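ThermoDBP-single stranded DNA binding protein (Thermoproteus tenax, PDB 3TEK) binds single-stranded DNA without a canonical OB fold, probably standing in for the usual single-stranded DNA-binding protein in the Thermoproteales. Local coordinates at residues G33-G38 and D114-S119; Y108-G113 and T138-W143. All blocks are in the same frame, centred on the assembly; numbering follows the deposited sequence.

Interaction 1. Residues G33-G38 and D114-S119; sequences GKTSAG and DIFMIS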
ATOM      1  N   GLY A  33      -2.728  -2.616  -8.313  1.00 52.07           N
ATOM      2  CA  GLY A  33      -2.820  -3.264  -9.585  1.00 53.25           C
ATOM      3  C   GLY A  33      -3.705  -4.474  -9.492  1.00 55.35           C
ATOM      4  O   GLY A  33      -4.157  -4.890  -8.402  1.00 51.89           O
ATOM      5  N   LYS A  34      -3.974  -5.010 -10.671  1.00 57.26           N
ATOM      6  CA  LYS A  34      -4.852  -6.158 -10.860  1.00 59.16           C
ATOM      7  C   LYS A  34      -4.137  -7.371 -10.274  1.00 58.50           C
ATOM      8  O   LYS A  34      -3.031  -7.709 -10.701  1.00 61.58           O
ATOM      9  CB  LYS A  34      -5.117  -6.324 -12.372  1.00 61.66           C
ATOM     10  CG  LYS A  34      -6.239  -7.265 -12.805  1.00 65.35           C
ATOM     11  CD  LYS A  34      -6.555  -6.997 -14.297  1.00 67.77           C
ATOM     12  CE  LYS A  34      -7.210  -8.154 -15.011  1.00 70.14           C
ATOM     13  NZ  LYS A  34      -7.217  -7.876 -16.475  1.00 71.26           N
ATOM     14  N   THR A  35      -4.749  -8.023  -9.296  1.00 54.19           N
ATOM     15  CA  THR A  35      -4.062  -9.091  -8.570  1.00 53.23           C
ATOM     16  C   THR A  35      -5.069 -10.050  -7.929  1.00 52.81           C
ATOM     17  O   THR A  35      -6.264  -9.930  -8.154  1.00 53.52           O
ATOM     18  CB  THR A  35      -3.118  -8.514  -7.505  1.00 52.53           C
ATOM     19  OG1 THR A  35      -2.363  -9.569  -6.897  1.00 53.09           O
ATOM     20  CG2 THR A  35      -3.887  -7.756  -6.442  1.00 48.90           C
ATOM     21  N   SER A  36      -4.580 -11.000  -7.152  1.00 52.84           N
ATOM     22  CA  SER A  36      -5.450 -11.926  -6.437  1.00 54.71           C
ATOM     23  C   SER A  36      -4.966 -11.927  -5.018  1.00 54.24           C
ATOM     24  O   SER A  36      -3.859 -11.414  -4.751  1.00 51.31           O
ATOM     25  CB  SER A  36      -5.350 -13.343  -7.011  1.00 59.16           C
ATOM     26  OG  SER A  36      -4.035 -13.864  -6.861  1.00 60.74           O
ATOM     27  N   ALA A  37      -5.792 -12.486  -4.123  1.00 52.76           N
ATOM     28  CA  ALA A  37      -5.478 -12.587  -2.684  1.00 54.16           C
ATOM     29  C   ALA A  37      -4.203 -13.385  -2.421  1.00 55.98           C
ATOM     30  O   ALA A  37      -3.336 -12.947  -1.670  1.00 56.44           O
ATOM     31  CB  ALA A  37      -6.645 -13.199  -1.902  1.00 54.95           C
ATOM     32  N   GLY A  38      -4.085 -14.548  -3.055  1.00 58.61           N
ATOM     33  CA  GLY A  38      -2.882 -15.352  -2.959  1.00 58.46           C
ATOM     34  C   GLY A  38      -1.615 -14.583  -3.334  1.00 60.98           C
ATOM     35  O   GLY A  38      -0.593 -14.690  -2.648  1.00 61.68           O
ATOM     36  N   ASP A 114     -10.670 -15.153  -7.349  1.00 59.16           N
ATOM     37  CA  ASP A 114     -11.152 -13.901  -7.920  1.00 58.89           C
ATOM     38  C   ASP A 114     -10.037 -12.843  -8.032  1.00 56.84           C
ATOM     39  O   ASP A 114      -9.025 -12.879  -7.323  1.00 56.17           O
ATOM     40  CB  ASP A 114     -12.341 -13.356  -7.147  1.00 58.58           C
ATOM     41  CG  ASP A 114     -13.660 -13.973  -7.589  1.00 61.88           C
ATOM     42  OD1 ASP A 114     -13.713 -14.733  -8.594  1.00 62.42           O
ATOM     43  OD2 ASP A 114     -14.664 -13.684  -6.917  1.00 61.05           O
ATOM     44  N   ILE A 115     -10.223 -11.934  -8.972  1.00 57.36           N
ATOM     45  CA  ILE A 115      -9.226 -10.917  -9.279  1.00 57.56           C
ATOM     46  C   ILE A 115      -9.780  -9.563  -8.888  1.00 55.42           C
ATOM     47  O   ILE A 115     -10.993  -9.371  -8.883  1.00 52.13           O
ATOM     48  CB  ILE A 115      -8.859 -10.940 -10.763  1.00 60.68           C
ATOM     49  CG1 ILE A 115      -8.236 -12.275 -11.096  1.00 65.09           C
ATOM     50  CG2 ILE A 115      -7.828  -9.891 -11.081  1.00 64.04           C
ATOM     51  CD1 ILE A 115      -7.012 -12.577 -10.287  1.00 67.43           C
ATOM     52  N   PHE A 116      -8.881  -8.632  -8.553  1.00 54.55           N
ATOM     53  CA  PHE A 116      -9.265  -7.312  -8.042  1.00 52.70           C
ATOM     54  C   PHE A 116      -8.091  -6.325  -8.009  1.00 52.78           C
ATOM     55  O   PHE A 116      -6.923  -6.714  -8.158  1.00 51.17           O
ATOM     56  CB  PHE A 116      -9.839  -7.435  -6.622  1.00 50.50           C
ATOM     57  CG  PHE A 116      -8.884  -8.019  -5.632  1.00 49.33           C
ATOM     58  CD1 PHE A 116      -7.908  -7.219  -5.014  1.00 50.53           C
ATOM     59  CD2 PHE A 116      -8.929  -9.367  -5.322  1.00 48.58           C
ATOM     60  CE1 PHE A 116      -7.001  -7.775  -4.102  1.00 50.77           C
ATOM     61  CE2 PHE A 116      -8.022  -9.940  -4.426  1.00 49.38           C
ATOM     62  CZ  PHE A 116      -7.071  -9.154  -3.806  1.00 50.92           C
ATOM     63  N   MET A 117      -8.384  -5.077  -7.735  1.00 30.00           N
ATOM     64  CA  MET A 117      -7.356  -4.160  -7.340  1.00 30.00           C
ATOM     65  C   MET A 117      -7.822  -3.260  -6.211  1.00 30.00           C
ATOM     66  O   MET A 117      -8.977  -2.935  -6.109  1.00 30.00           O
ATOM     67  CB  MET A 117      -6.858  -3.355  -8.519  1.00 20.00           C
ATOM     68  CG  MET A 117      -7.909  -2.759  -9.325  1.00 20.00           C
ATOM     69  SD  MET A 117      -7.297  -2.082 -10.848  1.00 20.00           S
ATOM     70  CE  MET A 117      -8.818  -1.611 -11.552  1.00 20.00           C
ATOM     71  N   ILE A 118      -6.916  -2.886  -5.346  1.00 53.22           N
ATOM     72  CA  ILE A 118      -7.259  -2.027  -4.248  1.00 51.16           C
ATOM     73  C   ILE A 118      -6.573  -0.704  -4.443  1.00 51.48           C
ATOM     74  O   ILE A 118      -5.421  -0.658  -4.747  1.00 52.97           O
ATOM     75  CB  ILE A 118      -6.798  -2.641  -2.956  1.00 50.81           C
ATOM     76  CG1 ILE A 118      -7.547  -3.936  -2.736  1.00 51.89           C
ATOM     77  CG2 ILE A 118      -7.019  -1.722  -1.798  1.00 49.56           C
ATOM     78  CD1 ILE A 118      -6.967  -4.790  -1.722  1.00 51.21           C
ATOM     79  N   SER A 119      -7.303   0.374  -4.284  1.00 51.82           N
ATOM     80  CA  SER A 119      -6.680   1.677  -4.230  1.00 54.17           C
ATOM     81  C   SER A 119      -6.886   2.221  -2.820  1.00 53.58           C
ATOM     82  O   SER A 119      -7.987   2.117  -2.235  1.00 51.02           O
ATOM     83  CB  SER A 119      -7.278   2.640  -5.233  1.00 56.99           C
ATOM     84  OG  SER A 119      -8.602   2.943  -4.852  1.00 63.57           O
TER
HETATM   85  O   HOH W   1      -8.349 -13.609  -4.887  1.00 44.66           O
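Thr35 and Phe116 join their backbones in a single antiparallel bridge of the hydrogen-bonded kind, Thr35 N giving to Phe116 O at 2.8 Å and Phe116 N returning a bond to Thr35 O at 2.9 Å. The second of these lies in the carbonyl plane of its acceptor; in the first the donor is tilted slightly from it. Two residues from the bridge, the two segments are tied through a water that accepts from Ala37 N and donates to Asp114 O. The Phe116 ring, its CG set between backbone N and carbonyl carbon (chi1 60°), turns back beneath the facing segment, so that Thr35 O sits over one ring face near the rim. Phe116 CE2 comes to 3.4 Å from Ala37 N, while Phe116 CE1 meets the methyl CG2 of Thr35 at 3.9 Å. Phe100, Leu40 and Leu140 also touch this buried side chain. On the other side of the backbone, Ile115 divides its branches: Ile115 CG2 touches Lys34 CG at 3.5 Å where the two side chains cross at a slant, and CD1 reaches Ser36 CB. Met117 CB rests against Gly33 O. On its other edge, segment 114-119 bonds through its backbone to Trp143, from Ile115, and to strand 131-142. Ser36 occupies the N-cap of helix 37-41, its OG making a weak bond to Arg39 N; the arrangement is thus an isolated antiparallel beta bridge leading into a helix N-terminus with a serine N-cap.

Interaction 2. Residues Y108-G113 and T138-W143; sequences YNLERG and TQLIYW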
ATOM      1  N   TYR A 108     -18.918  -8.237  -1.244  1.00 54.64           N
ATOM      2  CA  TYR A 108     -19.009  -8.368  -2.685  1.00 57.52           C
ATOM      3  C   TYR A 108     -19.158  -9.803  -3.138  1.00 59.75           C
ATOM      4  O   TYR A 108     -19.147 -10.060  -4.333  1.00 61.39           O
ATOM      5  CB  TYR A 108     -17.798  -7.739  -3.343  1.00 56.51           C
ATOM      6  CG  TYR A 108     -17.704  -6.251  -3.104  1.00 58.07           C
ATOM      7  CD1 TYR A 108     -18.709  -5.394  -3.550  1.00 60.26           C
ATOM      8  CD2 TYR A 108     -16.627  -5.702  -2.429  1.00 58.81           C
ATOM      9  CE1 TYR A 108     -18.637  -4.032  -3.340  1.00 60.34           C
ATOM     10  CE2 TYR A 108     -16.539  -4.324  -2.206  1.00 59.33           C
ATOM     11  CZ  TYR A 108     -17.551  -3.501  -2.659  1.00 60.50           C
ATOM     12  OH  TYR A 108     -17.460  -2.142  -2.467  1.00 58.98           O
ATOM     13  N   ASN A 109     -19.318 -10.719  -2.189  1.00 61.47           N
ATOM     14  CA  ASN A 109     -19.431 -12.159  -2.474  1.00 65.42           C
ATOM     15  C   ASN A 109     -18.254 -12.677  -3.292  1.00 64.36           C
ATOM     16  O   ASN A 109     -18.444 -13.423  -4.257  1.00 60.93           O
ATOM     17  CB  ASN A 109     -20.747 -12.483  -3.181  1.00 67.81           C
ATOM     18  CG  ASN A 109     -21.945 -12.082  -2.364  1.00 72.14           C
ATOM     19  OD1 ASN A 109     -22.253 -12.705  -1.348  1.00 76.21           O
ATOM     20  ND2 ASN A 109     -22.624 -11.025  -2.787  1.00 75.29           N
ATOM     21  N   LEU A 110     -17.041 -12.284  -2.890  1.00 60.52           N
ATOM     22  CA  LEU A 110     -15.838 -12.690  -3.616  1.00 59.63           C
ATOM     23  C   LEU A 110     -15.578 -14.161  -3.341  1.00 62.16           C
ATOM     24  O   LEU A 110     -15.902 -14.658  -2.256  1.00 62.59           O
ATOM     25  CB  LEU A 110     -14.610 -11.852  -3.211  1.00 57.34           C
ATOM     26  CG  LEU A 110     -14.741 -10.352  -3.397  1.00 55.39           C
ATOM     27  CD1 LEU A 110     -13.457  -9.649  -2.935  1.00 53.88           C
ATOM     28  CD2 LEU A 110     -15.067 -10.038  -4.842  1.00 54.62           C
ATOM     29  N   GLU A 111     -14.982 -14.839  -4.316  1.00 62.05           N
ATOM     30  CA  GLU A 111     -14.629 -16.250  -4.187  1.00 64.92           C
ATOM     31  C   GLU A 111     -13.126 -16.470  -4.429  1.00 65.93           C
ATOM     32  O   GLU A 111     -12.440 -15.621  -5.024  1.00 62.23           O
ATOM     33  CB  GLU A 111     -15.479 -17.078  -5.152  1.00 69.59           C
ATOM     34  CG  GLU A 111     -16.991 -16.823  -4.962  1.00 75.01           C
ATOM     35  CD  GLU A 111     -17.890 -17.860  -5.625  1.00 80.48           C
ATOM     36  OE1 GLU A 111     -17.804 -18.022  -6.863  1.00 84.19           O
ATOM     37  OE2 GLU A 111     -18.700 -18.493  -4.907  1.00 79.84           O
ATOM     38  N   ARG A 112     -12.617 -17.609  -3.965  1.00 66.12           N
ATOM     39  CA  ARG A 112     -11.215 -17.975  -4.183  1.00 67.54           C
ATOM     40  C   ARG A 112     -10.882 -17.846  -5.662  1.00 65.81           C
ATOM     41  O   ARG A 112     -11.697 -18.196  -6.520  1.00 63.91           O
ATOM     42  CB  ARG A 112     -10.945 -19.412  -3.736  1.00 74.02           C
ATOM     43  CG  ARG A 112      -9.472 -19.696  -3.434  1.00 81.94           C
ATOM     44  CD  ARG A 112      -9.230 -21.185  -3.150  1.00 87.56           C
ATOM     45  NE  ARG A 112      -8.076 -21.408  -2.271  1.00 94.43           N
ATOM     46  CZ  ARG A 112      -7.649 -22.604  -1.865  1.00 99.13           C
ATOM     47  NH1 ARG A 112      -8.278 -23.714  -2.247  1.00101.85           N
ATOM     48  NH2 ARG A 112      -6.585 -22.696  -1.072  1.00101.41           N
ATOM     49  N   GLY A 113      -9.696 -17.325  -5.957  1.00 65.44           N
ATOM     50  CA  GLY A 113      -9.256 -17.146  -7.337  1.00 65.42           C
ATOM     51  C   GLY A 113      -9.772 -15.885  -8.010  1.00 64.09           C
ATOM     52  O   GLY A 113      -9.346 -15.566  -9.130  1.00 63.54           O
ATOM     53  N   THR A 138     -10.100   3.794   1.148  1.00 51.13           N
ATOM     54  CA  THR A 138      -9.768   2.511   0.560  1.00 51.50           C
ATOM     55  C   THR A 138     -10.903   2.063  -0.353  1.00 53.35           C
ATOM     56  O   THR A 138     -12.051   2.100   0.058  1.00 55.22           O
ATOM     57  CB  THR A 138      -9.534   1.458   1.647  1.00 50.47           C
ATOM     58  OG1 THR A 138      -8.487   1.911   2.515  1.00 51.03           O
ATOM     59  CG2 THR A 138      -9.127   0.123   1.034  1.00 49.72           C
ATOM     60  N   GLN A 139     -10.600   1.644  -1.579  1.00 56.46           N
ATOM     61  CA  GLN A 139     -11.642   1.122  -2.488  1.00 58.05           C
ATOM     62  C   GLN A 139     -11.192  -0.087  -3.263  1.00 56.81           C
ATOM     63  O   GLN A 139     -10.010  -0.260  -3.540  1.00 55.05           O
ATOM     64  CB  GLN A 139     -12.089   2.197  -3.463  1.00 64.27           C
ATOM     65  CG  GLN A 139     -13.160   3.112  -2.865  1.00 72.55           C
ATOM     66  CD  GLN A 139     -12.971   4.534  -3.260  1.00 79.83           C
ATOM     67  OE1 GLN A 139     -12.795   4.829  -4.443  1.00 89.63           O
ATOM     68  NE2 GLN A 139     -12.987   5.443  -2.272  1.00 83.75           N
ATOM     69  N   LEU A 140     -12.166  -0.928  -3.581  1.00 54.01           N
ATOM     70  CA  LEU A 140     -11.945  -2.150  -4.317  1.00 53.19           C
ATOM     71  C   LEU A 140     -12.652  -2.091  -5.647  1.00 53.92           C
ATOM     72  O   LEU A 140     -13.843  -1.731  -5.736  1.00 56.69           O
ATOM     73  CB  LEU A 140     -12.510  -3.331  -3.547  1.00 54.90           C
ATOM     74  CG  LEU A 140     -12.161  -4.699  -4.111  1.00 54.50           C
ATOM     75  CD1 LEU A 140     -10.790  -5.110  -3.618  1.00 54.52           C
ATOM     76  CD2 LEU A 140     -13.254  -5.730  -3.744  1.00 57.69           C
ATOM     77  N   ILE A 141     -11.925  -2.447  -6.688  1.00 53.20           N
ATOM     78  CA  ILE A 141     -12.545  -2.778  -7.946  1.00 53.67           C
ATOM     79  C   ILE A 141     -12.287  -4.260  -8.141  1.00 51.47           C
ATOM     80  O   ILE A 141     -11.169  -4.726  -7.911  1.00 47.85           O
ATOM     81  CB  ILE A 141     -11.969  -1.975  -9.106  1.00 57.87           C
ATOM     82  CG1 ILE A 141     -12.398  -0.513  -8.984  1.00 60.20           C
ATOM     83  CG2 ILE A 141     -12.493  -2.550 -10.462  1.00 56.08           C
ATOM     84  CD1 ILE A 141     -13.889  -0.284  -9.403  1.00 63.57           C
ATOM     85  N   TYR A 142     -13.325  -4.994  -8.531  1.00 48.67           N
ATOM     86  CA  TYR A 142     -13.250  -6.461  -8.595  1.00 49.64           C
ATOM     87  C   TYR A 142     -13.907  -6.976  -9.874  1.00 49.51           C
ATOM     88  O   TYR A 142     -14.666  -6.266 -10.507  1.00 52.19           O
ATOM     89  CB  TYR A 142     -13.889  -7.094  -7.351  1.00 49.29           C
ATOM     90  CG  TYR A 142     -15.369  -6.843  -7.192  1.00 50.81           C
ATOM     91  CD1 TYR A 142     -16.304  -7.798  -7.595  1.00 51.43           C
ATOM     92  CD2 TYR A 142     -15.843  -5.661  -6.634  1.00 52.33           C
ATOM     93  CE1 TYR A 142     -17.672  -7.566  -7.444  1.00 55.01           C
ATOM     94  CE2 TYR A 142     -17.222  -5.424  -6.477  1.00 54.97           C
ATOM     95  CZ  TYR A 142     -18.121  -6.383  -6.886  1.00 56.65           C
ATOM     96  OH  TYR A 142     -19.467  -6.169  -6.738  1.00 61.66           O
ATOM     97  N   TRP A 143     -13.586  -8.201 -10.254  1.00 50.74           N
ATOM     98  CA  TRP A 143     -14.063  -8.762 -11.515  1.00 50.26           C
ATOM     99  C   TRP A 143     -15.195  -9.769 -11.248  1.00 51.37           C
ATOM    100  O   TRP A 143     -15.084 -10.602 -10.373  1.00 50.57           O
ATOM    101  CB  TRP A 143     -12.913  -9.394 -12.271  1.00 51.23           C
ATOM    102  CG  TRP A 143     -12.138  -8.408 -13.151  1.00 54.82           C
ATOM    103  CD1 TRP A 143     -12.154  -8.345 -14.518  1.00 55.50           C
ATOM    104  CD2 TRP A 143     -11.236  -7.379 -12.720  1.00 55.23           C
ATOM    105  NE1 TRP A 143     -11.324  -7.337 -14.968  1.00 58.24           N
ATOM    106  CE2 TRP A 143     -10.750  -6.728 -13.885  1.00 59.40           C
ATOM    107  CE3 TRP A 143     -10.780  -6.957 -11.477  1.00 56.83           C
ATOM    108  CZ2 TRP A 143      -9.849  -5.658 -13.832  1.00 60.90           C
ATOM    109  CZ3 TRP A 143      -9.878  -5.889 -11.424  1.00 60.12           C
ATOM    110  CH2 TRP A 143      -9.419  -5.261 -12.604  1.00 59.10           C
TER
HETATM  111  O   HOH W   2     -14.740  -0.897  -1.889  1.00 53.41           O
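Tyr108 lays its ring obliquely against that of Tyr142, with centroids 4.6 Å apart and planes at 35°. The overlap is lopsided. Tyr142 CE2 hangs over one face of the Tyr108 ring, toward its rim and 3.3 Å from Tyr108 CD1, while Tyr108 CB sits above a face of the Tyr142 ring in a CH-pi contact, 4.0 Å from the centroid. Each tyrosine therefore offers a face to the other, one to an aromatic carbon and one to a methylene. With chi1 at 64°, the Tyr142 ring is folded back over its own main chain. This is the place where the C-terminal end of helix 83-108 is fastened to strand 131-142, the outermost strand at this side of the antiparallel sheet: Asn109, the first residue past the helix, has positive phi, and the loop carries the chain on toward strand 116-124. Leu110, in that loop, adds two methyl contacts. Its CD1 meets Leu140 CD2 tip to tip at 4.0 Å, and its CD2 approaches Tyr142 CD1 at 3.8 Å. Leu140 CD2 also touches Tyr108 CD2 at 3.6 Å, the two side chains passing one another head to tail. Beyond the apolar cluster, one water links the phenol to the strand, lying 3.0 Å from Tyr108 OH and accepting from Leu140 N.

Overall arrangement
Interactions 1 and 2 have centres about 7 Å apart and lie on the same side of the chain's centre, joined by the antiparallel pairing of strands 116-124 and 131-142. Backbone contacts such as Met117 N with Ile141 O and Ser119 O with Gln139 N, both probable hydrogen bonds, connect them directly, and Ile118 packs on Leu140. Along the chain their segments alternate: 33-38, 108-113, 114-119, then 138-143. The loop after helix 83-108 thus leads straight from one contact into the other. Together they illustrate how one end of a sheet is tied to helices, interaction 1 to helix 37-41 and interaction 2 to helix 83-108, within the single-stranded DNA-binding domain.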